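Local structure of arginine kinase (Anthopleura japonica, 4RF6) at residues V290-P295 against Y332-R337; R136-Y141 against E232-I237; K401-G406 against D430-T435; A487-G492 against E583-R588. The protein transfers phosphate reversibly between ATP and L-arginine, giving N(omega)-phospho-L-arginine and ADP, as a monomer that carries two tandem phosphagen kinase units. All blocks are in the same frame, centred on the assembly; numbering follows the deposited sequence.

Contact 1: residues V290-P295 against Y332-R337; sequences VHVKIP and YDISNR
The carbonyl oxygen of Y332 is met by two donors from the facing strand. V292 N gives it a hydrogen bond of 3.0 Å to Y332 O, and the CA-H of H291 adds a weaker contact at 3.4 Å to the same atom. The return bond, from Y332 N to V292 O, is 2.8 Å long and nearly straight (169°). V290 and I334 pair in the same reciprocal way. These four bonds make a regular antiparallel pairing, with H291 and D333 as the non-hydrogen-bonded pair between them. On the face of V290, V292, Y332 and I334 the contact is apolar. V292 CG1 rests 3.6 Å from I334 CG1. V292 holds that methyl between its backbone N and carbonyl carbon (chi1 65°), which turns it toward I334. I294 CG1 comes obliquely to the Y332 ring, 4.1 Å from CD1. The other face is polar. The H291 ring and the D333 carboxylate are turned 66° apart, and D333 OD1 lies at the edge of the ring, 3.4 Å from H291 CD2. D333 OD1 takes its hydrogen bond from S289, and OD2 forms a salt bridge with R287. A water bonds to H291 NE2 at 2.9 Å and reaches D333 OD2 only weakly. H291, S289 and R287 are predicted to bind ATP, and D333 bonds to two of them. Strand 286-293 has strand 127-136 as its other neighbour, strand 331-336 has strand 312-316, and helix 344-370 packs on I334 and I294.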
# COMPACT_ATOMS: atom_id res chain seq x y z
N VAL A 290 -9.51 -9.90 0.98
CA VAL A 290 -8.71 -9.41 -0.14
C VAL A 290 -9.42 -8.20 -0.75
O VAL A 290 -10.61 -8.26 -1.04
CB VAL A 290 -8.54 -10.52 -1.22
CG1 VAL A 290 -7.99 -9.94 -2.52
CG2 VAL A 290 -7.63 -11.62 -0.71
N HIS A 291 -8.69 -7.10 -0.91
CA HIS A 291 -9.24 -5.96 -1.64
C HIS A 291 -8.86 -6.07 -3.12
O HIS A 291 -7.68 -6.13 -3.47
CB HIS A 291 -8.75 -4.64 -1.06
CG HIS A 291 -9.33 -4.33 0.29
ND1 HIS A 291 -9.22 -3.10 0.89
CD2 HIS A 291 -10.03 -5.11 1.15
CE1 HIS A 291 -9.83 -3.12 2.06
NE2 HIS A 291 -10.33 -4.33 2.24
N VAL A 292 -9.87 -6.11 -3.98
CA VAL A 292 -9.65 -6.35 -5.41
C VAL A 292 -10.56 -5.47 -6.26
O VAL A 292 -11.72 -5.24 -5.91
CB VAL A 292 -9.83 -7.84 -5.76
CG1 VAL A 292 -11.27 -8.29 -5.55
CG2 VAL A 292 -9.40 -8.11 -7.20
N LYS A 293 -10.03 -4.97 -7.37
CA LYS A 293 -10.78 -4.09 -8.25
C LYS A 293 -11.41 -4.89 -9.38
O LYS A 293 -10.72 -5.30 -10.32
CB LYS A 293 -9.87 -3.00 -8.83
CG LYS A 293 -10.55 -2.02 -9.76
CD LYS A 293 -9.75 -0.73 -9.84
CE LYS A 293 -10.50 0.38 -10.56
NZ LYS A 293 -10.62 0.15 -12.03
N ILE A 294 -12.71 -5.11 -9.29
CA ILE A 294 -13.43 -5.93 -10.26
C ILE A 294 -14.78 -5.33 -10.70
O ILE A 294 -15.82 -5.98 -10.57
CB ILE A 294 -13.63 -7.37 -9.72
CG1 ILE A 294 -14.15 -7.33 -8.28
CG2 ILE A 294 -12.33 -8.16 -9.77
CD1 ILE A 294 -14.44 -8.70 -7.68
N PRO A 295 -14.76 -4.09 -11.24
CA PRO A 295 -16.05 -3.49 -11.61
C PRO A 295 -16.74 -4.22 -12.78
O PRO A 295 -17.97 -4.16 -12.88
CB PRO A 295 -15.67 -2.07 -12.03
CG PRO A 295 -14.26 -2.16 -12.45
CD PRO A 295 -13.63 -3.21 -11.57
N TYR A 332 -13.59 -4.04 -4.28
CA TYR A 332 -14.43 -4.81 -3.38
C TYR A 332 -13.61 -5.52 -2.31
O TYR A 332 -12.48 -5.96 -2.56
CB TYR A 332 -15.28 -5.82 -4.17
CG TYR A 332 -16.40 -5.19 -4.95
CD1 TYR A 332 -16.15 -4.48 -6.12
CD2 TYR A 332 -17.72 -5.30 -4.52
CE1 TYR A 332 -17.17 -3.90 -6.84
CE2 TYR A 332 -18.75 -4.72 -5.24
CZ TYR A 332 -18.47 -4.02 -6.39
OH TYR A 332 -19.49 -3.44 -7.10
N ASP A 333 -14.17 -5.61 -1.11
CA ASP A 333 -13.59 -6.41 -0.04
C ASP A 333 -14.19 -7.81 -0.15
O ASP A 333 -15.38 -8.00 0.13
CB ASP A 333 -13.90 -5.79 1.32
CG ASP A 333 -13.28 -6.55 2.49
OD1 ASP A 333 -12.34 -7.34 2.27
OD2 ASP A 333 -13.73 -6.34 3.64
N ILE A 334 -13.39 -8.77 -0.58
CA ILE A 334 -13.83 -10.15 -0.63
C ILE A 334 -13.48 -10.81 0.70
O ILE A 334 -12.34 -10.73 1.14
CB ILE A 334 -13.16 -10.91 -1.80
CG1 ILE A 334 -13.21 -10.07 -3.07
CG2 ILE A 334 -13.86 -12.24 -2.05
CD1 ILE A 334 -14.63 -9.73 -3.50
N SER A 335 -14.46 -11.44 1.36
CA SER A 335 -14.18 -12.08 2.64
C SER A 335 -14.91 -13.41 2.77
O SER A 335 -15.84 -13.69 2.01
CB SER A 335 -14.52 -11.15 3.81
OG SER A 335 -15.92 -10.91 3.88
N ASN A 336 -14.49 -14.24 3.72
CA ASN A 336 -15.16 -15.52 3.94
C ASN A 336 -16.45 -15.34 4.71
O ASN A 336 -16.55 -14.47 5.59
CB ASN A 336 -14.24 -16.45 4.72
CG ASN A 336 -13.79 -15.84 6.02
OD1 ASN A 336 -13.28 -14.73 6.04
ND2 ASN A 336 -14.02 -16.55 7.12
N ARG A 337 -17.45 -16.16 4.41
CA ARG A 337 -18.68 -16.13 5.18
C ARG A 337 -18.70 -17.20 6.28
O ARG A 337 -19.51 -17.13 7.20
CB ARG A 337 -19.90 -16.30 4.27
CG ARG A 337 -20.57 -14.98 3.88
CD ARG A 337 -21.86 -15.20 3.10
NE ARG A 337 -21.61 -15.81 1.79
CZ ARG A 337 -22.36 -15.61 0.71
NH1 ARG A 337 -23.42 -14.81 0.78
NH2 ARG A 337 -22.05 -16.21 -0.43
O HOH W 1 -12.10 -3.58 4.36

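Contact 2: residues R136-Y141 against E232-I237; sequences RSLKGY and EDHLRI
H234 sets its ring beside its own backbone N, with CG anti to the carbonyl carbon (chi1 -59°). A chi2 of 172° then swings ND1 across to the opposing chain. There ND1 accepts a hydrogen bond from L138 N at 2.9 Å. The donor lies 22° out of the ring plane. This bond implies that ND1 carries no proton, which fits the other ring nitrogen, NE2, bonding to G142 O. S137 CB covers one face of the H234 ring, a CH-pi contact 3.9 Å from the ring centroid to CB and offset toward the rim. Y141 CB approaches the same ring obliquely, 3.9 Å from H234 CE1. The ring is therefore fixed by bonds at both nitrogens and by packing. Next to it, R136 and L235 form a hydrogen-bonded antiparallel pair. R136 N and L235 O are 3.0 Å apart, as are L235 N and R136 O. The pair stands where strands 127-136 and 235-242 run together in the antiparallel sheet of the catalytic domain. Beyond it the first chain leaves the sheet through a type II turn from L138 to Y141. G140 has a positive phi there, where a side chain would strike the preceding carbonyl. A water joins S137 OG (2.8 Å) to D233 OD1 (3.1 Å), to which it donates. D233 OD1 also accepts from S277 N. L138 CD2 meets L235 CD1 at 4.0 Å, between helices 149-163 and 246-264. The neighbouring E232 probably binds substrate, as in relatives, and R236 is predicted to bind ATP.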
# COMPACT_ATOMS: atom_id res chain seq x y z
N ARG A 136 -7.75 -16.57 19.00
CA ARG A 136 -7.36 -17.76 19.76
C ARG A 136 -7.42 -17.44 21.25
O ARG A 136 -7.28 -16.28 21.65
CB ARG A 136 -5.95 -18.22 19.38
CG ARG A 136 -5.76 -18.73 17.94
CD ARG A 136 -6.45 -20.07 17.73
NE ARG A 136 -6.17 -20.64 16.42
CZ ARG A 136 -6.93 -20.45 15.34
NH1 ARG A 136 -8.02 -19.69 15.43
NH2 ARG A 136 -6.61 -21.01 14.19
N SER A 137 -7.62 -18.47 22.07
CA SER A 137 -7.55 -18.31 23.51
C SER A 137 -6.65 -19.41 24.07
O SER A 137 -6.64 -20.53 23.55
CB SER A 137 -8.95 -18.38 24.14
OG SER A 137 -9.79 -17.37 23.63
N LEU A 138 -5.88 -19.08 25.11
CA LEU A 138 -4.93 -20.03 25.68
C LEU A 138 -5.61 -21.07 26.58
O LEU A 138 -6.52 -20.75 27.34
CB LEU A 138 -3.85 -19.31 26.50
CG LEU A 138 -2.92 -18.33 25.80
CD1 LEU A 138 -1.83 -17.87 26.76
CD2 LEU A 138 -2.31 -18.94 24.55
N LYS A 139 -5.15 -22.32 26.48
CA LYS A 139 -5.58 -23.39 27.38
C LYS A 139 -5.39 -22.99 28.84
O LYS A 139 -4.40 -22.34 29.18
CB LYS A 139 -4.77 -24.66 27.12
CG LYS A 139 -5.18 -25.42 25.89
CD LYS A 139 -4.20 -26.54 25.55
CE LYS A 139 -4.70 -27.38 24.37
NZ LYS A 139 -3.59 -27.98 23.57
N GLY A 140 -6.33 -23.39 29.69
CA GLY A 140 -6.17 -23.24 31.13
C GLY A 140 -6.78 -22.00 31.76
O GLY A 140 -6.60 -21.76 32.95
N TYR A 141 -7.51 -21.21 30.98
CA TYR A 141 -8.11 -19.98 31.49
C TYR A 141 -9.56 -19.80 31.03
O TYR A 141 -10.02 -20.49 30.12
CB TYR A 141 -7.28 -18.76 31.06
CG TYR A 141 -5.80 -18.88 31.33
CD1 TYR A 141 -5.30 -18.69 32.61
CD2 TYR A 141 -4.90 -19.19 30.31
CE1 TYR A 141 -3.95 -18.80 32.87
CE2 TYR A 141 -3.55 -19.31 30.56
CZ TYR A 141 -3.08 -19.11 31.85
OH TYR A 141 -1.74 -19.22 32.12
N GLU A 232 -10.65 -8.65 22.77
CA GLU A 232 -11.92 -9.39 22.85
C GLU A 232 -11.68 -10.87 23.12
O GLU A 232 -12.51 -11.56 23.73
CB GLU A 232 -12.74 -9.19 21.58
CG GLU A 232 -14.06 -9.96 21.57
CD GLU A 232 -14.86 -9.74 20.31
OE1 GLU A 232 -14.86 -8.60 19.80
OE2 GLU A 232 -15.49 -10.70 19.83
N ASP A 233 -10.55 -11.38 22.63
CA ASP A 233 -10.09 -12.72 22.98
C ASP A 233 -8.66 -12.58 23.49
O ASP A 233 -8.08 -11.50 23.40
CB ASP A 233 -10.14 -13.65 21.76
CG ASP A 233 -11.55 -14.02 21.35
OD1 ASP A 233 -12.13 -14.93 21.97
OD2 ASP A 233 -12.08 -13.40 20.40
N HIS A 234 -8.09 -13.66 24.04
CA HIS A 234 -6.71 -13.60 24.52
C HIS A 234 -5.79 -13.13 23.40
O HIS A 234 -4.87 -12.33 23.61
CB HIS A 234 -6.24 -14.97 25.02
CG HIS A 234 -7.07 -15.53 26.13
ND1 HIS A 234 -6.91 -16.81 26.61
CD2 HIS A 234 -8.07 -14.98 26.86
CE1 HIS A 234 -7.77 -17.03 27.58
NE2 HIS A 234 -8.49 -15.94 27.75
N LEU A 235 -6.04 -13.62 22.19
CA LEU A 235 -5.22 -13.29 21.05
C LEU A 235 -6.06 -12.96 19.83
O LEU A 235 -7.01 -13.69 19.49
CB LEU A 235 -4.29 -14.46 20.71
CG LEU A 235 -3.33 -14.89 21.82
CD1 LEU A 235 -2.82 -16.31 21.58
CD2 LEU A 235 -2.18 -13.93 21.90
N ARG A 236 -5.72 -11.84 19.19
CA ARG A 236 -6.18 -11.56 17.84
C ARG A 236 -4.92 -11.42 17.00
O ARG A 236 -4.15 -10.47 17.16
CB ARG A 236 -7.01 -10.28 17.77
CG ARG A 236 -7.65 -10.09 16.40
CD ARG A 236 -8.22 -8.70 16.21
NE ARG A 236 -9.44 -8.50 16.99
CZ ARG A 236 -10.31 -7.52 16.76
NH1 ARG A 236 -10.10 -6.67 15.77
NH2 ARG A 236 -11.40 -7.40 17.51
N ILE A 237 -4.71 -12.38 16.11
CA ILE A 237 -3.47 -12.49 15.36
C ILE A 237 -3.71 -12.21 13.88
O ILE A 237 -4.50 -12.91 13.24
CB ILE A 237 -2.87 -13.89 15.52
CG1 ILE A 237 -2.77 -14.24 17.00
CG2 ILE A 237 -1.52 -13.97 14.84
CD1 ILE A 237 -2.66 -15.74 17.29
O HOH W 2 -11.08 -15.23 24.84

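Contact 3: residues K401-G406 against D430-T435; sequences KKTAKG and DEECYT
T403 meets the residues leading into helix 433-436 with every atom of its side chain. Its CB lies close to two carboxylates, 3.3 Å from D430 OD2 and 3.5 Å from E432 OE1. From CB the methyl branch runs on to CG2, which lies 3.4 Å from D430 OD1 and a little farther from C433 SG. The hydroxyl branch gives the short bond: OG1 donates to D430 OD2 at 2.6 Å and uses the syn lone pair of that oxygen. OG1 sits between the backbone N and the carbonyl carbon of T403 (chi1 76°). There it also accepts from I407 N, and weakly from K405 N. The next backbone group is gripped as well. A404 N points almost straight at E432 OE1 (2.9 Å, 176°), meeting it from above the carboxylate plane. E432 reaches this point with an extended chain. K405 lays its CB 3.4 Å from D430 OD2. Its NZ stays apart from that oxygen, and a water bonded to D430 OD2 and E432 OE1 links weakly to NZ. The loop between helices 392-398 and 409-418 is thus held at its type I turn from T403 to G406. D430 serves both sides. While OD2 takes the threonine, OD1 accepts from C433 N at 3.0 Å. This is a side-chain capping bond at the amino end of helix 433-436, in the N-terminal domain of the second phosphagen kinase unit.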
# COMPACT_ATOMS: atom_id res chain seq x y z
N LYS A 401 1.70 -9.10 -28.92
CA LYS A 401 3.06 -9.29 -28.42
C LYS A 401 3.18 -8.78 -26.99
O LYS A 401 2.55 -7.78 -26.62
CB LYS A 401 4.06 -8.56 -29.31
CG LYS A 401 4.02 -8.97 -30.78
CD LYS A 401 5.04 -8.16 -31.57
CE LYS A 401 5.34 -8.82 -32.91
NZ LYS A 401 6.60 -8.30 -33.52
N LYS A 402 4.00 -9.45 -26.19
CA LYS A 402 4.21 -9.05 -24.81
C LYS A 402 5.67 -9.20 -24.42
O LYS A 402 6.37 -10.09 -24.93
CB LYS A 402 3.34 -9.87 -23.86
CG LYS A 402 1.85 -9.56 -23.95
CD LYS A 402 1.07 -10.35 -22.90
CE LYS A 402 -0.21 -9.64 -22.50
NZ LYS A 402 -0.95 -10.39 -21.46
N THR A 403 6.14 -8.32 -23.54
CA THR A 403 7.51 -8.37 -23.05
C THR A 403 7.66 -9.52 -22.07
O THR A 403 6.67 -10.08 -21.61
CB THR A 403 7.91 -7.05 -22.34
OG1 THR A 403 7.31 -7.01 -21.03
CG2 THR A 403 7.46 -5.84 -23.14
N ALA A 404 8.90 -9.86 -21.74
CA ALA A 404 9.17 -10.91 -20.76
C ALA A 404 8.54 -10.61 -19.41
O ALA A 404 8.21 -11.53 -18.65
CB ALA A 404 10.67 -11.11 -20.61
N LYS A 405 8.38 -9.33 -19.09
CA LYS A 405 7.77 -8.92 -17.83
C LYS A 405 6.25 -8.78 -17.91
O LYS A 405 5.59 -8.37 -16.95
CB LYS A 405 8.40 -7.62 -17.31
CG LYS A 405 9.89 -7.77 -16.98
CD LYS A 405 10.53 -6.45 -16.58
CE LYS A 405 12.02 -6.61 -16.27
NZ LYS A 405 12.82 -6.96 -17.48
N GLY A 406 5.69 -9.13 -19.07
CA GLY A 406 4.24 -9.18 -19.24
C GLY A 406 3.58 -7.90 -19.74
O GLY A 406 2.35 -7.76 -19.67
N ASP A 430 8.73 -1.38 -19.37
CA ASP A 430 10.07 -1.91 -19.17
C ASP A 430 10.97 -1.58 -20.36
O ASP A 430 10.48 -1.05 -21.37
CB ASP A 430 10.05 -3.43 -18.89
CG ASP A 430 9.43 -4.25 -20.03
OD1 ASP A 430 9.40 -3.80 -21.19
OD2 ASP A 430 8.97 -5.39 -19.75
N GLU A 431 12.26 -1.87 -20.24
CA GLU A 431 13.22 -1.61 -21.33
C GLU A 431 12.80 -2.27 -22.64
O GLU A 431 12.95 -1.68 -23.71
CB GLU A 431 14.62 -2.11 -20.93
CG GLU A 431 15.61 -2.21 -22.11
CD GLU A 431 17.05 -2.36 -21.65
OE1 GLU A 431 17.94 -2.54 -22.51
OE2 GLU A 431 17.28 -2.29 -20.43
N GLU A 432 12.26 -3.48 -22.55
CA GLU A 432 11.92 -4.26 -23.74
C GLU A 432 10.87 -3.57 -24.61
O GLU A 432 10.86 -3.73 -25.84
CB GLU A 432 11.45 -5.66 -23.34
CG GLU A 432 11.30 -6.61 -24.54
CD GLU A 432 10.97 -8.03 -24.14
OE1 GLU A 432 11.09 -8.35 -22.94
OE2 GLU A 432 10.60 -8.82 -25.04
N CYS A 433 9.99 -2.80 -23.97
CA CYS A 433 8.97 -2.05 -24.69
C CYS A 433 9.54 -1.18 -25.81
O CYS A 433 8.93 -1.06 -26.88
CB CYS A 433 8.19 -1.15 -23.72
SG CYS A 433 7.05 -2.05 -22.63
N TYR A 434 10.69 -0.56 -25.56
CA TYR A 434 11.29 0.34 -26.54
C TYR A 434 11.79 -0.41 -27.77
O TYR A 434 11.96 0.17 -28.83
CB TYR A 434 12.45 1.14 -25.92
CG TYR A 434 12.00 2.29 -25.06
CD1 TYR A 434 11.53 3.47 -25.63
CD2 TYR A 434 12.05 2.20 -23.67
CE1 TYR A 434 11.11 4.53 -24.84
CE2 TYR A 434 11.64 3.27 -22.87
CZ TYR A 434 11.17 4.42 -23.46
OH TYR A 434 10.76 5.47 -22.67
N THR A 435 12.01 -1.72 -27.62
CA THR A 435 12.43 -2.55 -28.74
C THR A 435 11.26 -3.33 -29.33
O THR A 435 11.06 -3.35 -30.54
CB THR A 435 13.53 -3.53 -28.35
OG1 THR A 435 14.70 -2.81 -27.95
CG2 THR A 435 13.88 -4.42 -29.53
O HOH W 3 9.59 -11.28 -24.61
O HOH W 4 12.83 -5.11 -20.19
O HOH W 5 11.04 -7.38 -20.28

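Contact 4: residues A487-G492 against E583-R588; sequences ARNVKG and EEDQLR
The side-chain amide of N489 stands almost upright to that of Q586, their planes 87° apart, and is tilted 62° from the carboxylate of D585. Its two ends do different work. ND2 donates at its edge, in the amide plane, to D585 OD1 at 2.8 Å, and reaches that oxygen on its anti side. OD1 accepts from Q586 N at 3.1 Å, with this donor well above the carbonyl plane. Q586 CD also packs close to N489 OD1, at 3.3 Å. The Q586 amide is held at both ends. Its OE1 accepts from V490 N at 2.8 Å, the donor tilted from the carbonyl plane, and NE2 bonds to A494 O. The torsions explain the reach: Q586 starts beside its backbone N (chi1 -66°) and runs on extended, which carries OE1 to the backbone N of V490. All these amide groups are buried. D585 OD1 has a second partner in S628 OG, and N489 ND2 a second acceptor in L627 O. The backbones pair at R488 and L587, where R488 N donates to L587 O at 2.8 Å and L587 N returns a bond to R488 O at 2.9 Å. A487 CB lies 3.6 Å from D585 OD2. V490 CG2 meets L587 CD1. The guanidinium of R488 leads away to T636 O, to a salt bridge with E696 and to a cation-pi contact with Y626. The contact lies at the end of strand 479-488 and the start of strand 587-594, the two middle strands of the eight-stranded antiparallel sheet of the second catalytic domain.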
# COMPACT_ATOMS: atom_id res chain seq x y z
N ALA A 487 16.67 12.15 -13.99
CA ALA A 487 15.83 11.00 -13.73
C ALA A 487 16.67 9.76 -14.04
O ALA A 487 17.37 9.72 -15.04
CB ALA A 487 14.60 11.02 -14.61
N ARG A 488 16.57 8.74 -13.19
CA ARG A 488 17.29 7.49 -13.44
C ARG A 488 16.40 6.33 -13.02
O ARG A 488 15.55 6.47 -12.14
CB ARG A 488 18.61 7.46 -12.67
CG ARG A 488 19.68 8.45 -13.14
CD ARG A 488 20.25 8.05 -14.50
NE ARG A 488 21.36 8.92 -14.90
CZ ARG A 488 21.23 10.01 -15.64
NH1 ARG A 488 20.03 10.38 -16.09
NH2 ARG A 488 22.29 10.74 -15.94
N ASN A 489 16.59 5.18 -13.67
CA ASN A 489 15.93 3.96 -13.22
C ASN A 489 16.96 2.87 -12.97
O ASN A 489 17.99 2.82 -13.64
CB ASN A 489 14.84 3.53 -14.19
CG ASN A 489 13.65 4.49 -14.19
OD1 ASN A 489 12.71 4.33 -13.40
ND2 ASN A 489 13.71 5.51 -15.04
N VAL A 490 16.70 2.01 -11.98
CA VAL A 490 17.69 1.04 -11.52
C VAL A 490 17.74 -0.20 -12.42
O VAL A 490 16.71 -0.80 -12.73
CB VAL A 490 17.45 0.64 -10.05
CG1 VAL A 490 18.49 -0.36 -9.58
CG2 VAL A 490 17.48 1.87 -9.15
N LYS A 491 18.95 -0.57 -12.85
CA LYS A 491 19.13 -1.68 -13.77
C LYS A 491 18.66 -2.99 -13.14
O LYS A 491 18.83 -3.22 -11.94
CB LYS A 491 20.59 -1.80 -14.20
CG LYS A 491 20.81 -2.75 -15.37
CD LYS A 491 22.27 -2.86 -15.76
CE LYS A 491 22.44 -3.85 -16.90
NZ LYS A 491 23.85 -3.96 -17.34
N GLY A 492 18.03 -3.84 -13.95
CA GLY A 492 17.61 -5.14 -13.47
C GLY A 492 16.13 -5.22 -13.13
O GLY A 492 15.64 -6.27 -12.71
N GLU A 583 8.93 7.84 -7.21
CA GLU A 583 7.88 8.78 -7.59
C GLU A 583 7.41 8.46 -9.02
O GLU A 583 6.71 7.46 -9.23
CB GLU A 583 8.39 10.22 -7.46
CG GLU A 583 7.31 11.29 -7.56
CD GLU A 583 7.44 12.15 -8.81
OE1 GLU A 583 8.53 12.12 -9.44
OE2 GLU A 583 6.46 12.84 -9.15
N GLU A 584 7.79 9.27 -10.00
CA GLU A 584 7.45 9.00 -11.40
C GLU A 584 8.48 8.07 -12.03
O GLU A 584 8.15 7.15 -12.77
CB GLU A 584 7.36 10.30 -12.20
CG GLU A 584 6.90 10.12 -13.65
CD GLU A 584 6.75 11.44 -14.40
OE1 GLU A 584 6.99 12.50 -13.78
OE2 GLU A 584 6.38 11.42 -15.59
N ASP A 585 9.75 8.35 -11.74
CA ASP A 585 10.83 7.42 -12.02
C ASP A 585 11.30 6.84 -10.70
O ASP A 585 10.93 7.33 -9.62
CB ASP A 585 11.99 8.12 -12.74
CG ASP A 585 11.66 8.47 -14.18
OD1 ASP A 585 11.74 7.56 -15.03
OD2 ASP A 585 11.32 9.64 -14.44
N GLN A 586 12.10 5.79 -10.77
CA GLN A 586 12.58 5.14 -9.56
C GLN A 586 13.49 6.09 -8.79
O GLN A 586 13.46 6.14 -7.56
CB GLN A 586 13.26 3.82 -9.92
CG GLN A 586 12.23 2.83 -10.51
CD GLN A 586 12.83 1.73 -11.38
OE1 GLN A 586 14.04 1.47 -11.34
NE2 GLN A 586 11.98 1.08 -12.16
N LEU A 587 14.25 6.89 -9.54
CA LEU A 587 15.13 7.90 -8.97
C LEU A 587 14.94 9.26 -9.64
O LEU A 587 15.05 9.38 -10.87
CB LEU A 587 16.59 7.48 -9.11
CG LEU A 587 16.99 6.22 -8.35
CD1 LEU A 587 18.37 5.75 -8.75
CD2 LEU A 587 16.93 6.51 -6.85
N ARG A 588 14.67 10.28 -8.83
CA ARG A 588 14.79 11.66 -9.29
C ARG A 588 15.84 12.32 -8.40
O ARG A 588 15.66 12.43 -7.19
CB ARG A 588 13.46 12.40 -9.21
CG ARG A 588 13.51 13.75 -9.90
CD ARG A 588 12.46 14.70 -9.37
NE ARG A 588 11.41 14.96 -10.36
CZ ARG A 588 10.77 16.12 -10.46
NH1 ARG A 588 11.08 17.12 -9.64
NH2 ARG A 588 9.83 16.29 -11.38
O HOH W 6 10.47 4.43 -14.88

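In the fold
Contacts 1 and 2 belong to one eight-stranded sheet, that of the first repeat, with centres about 28 Å apart. Contact 4 lies in the matching sheet of the second repeat, about 47 Å from contact 2 between centres. Contacts 2 and 4 hold equivalent strand ends. H234 and S137 in one take the places of Q586 and N489 in the other. Both ring and amide accept from the opposing backbone N, but the water link from S137 to D233 has a direct N489-to-D585 bond as its counterpart. Both are buried. Contact 1 is partly buried and relies on backbone pairing next to the predicted ATP site. Contact 3 has no strand; it joins a loop to a helix start, nearer the surface, through carboxylates and waters.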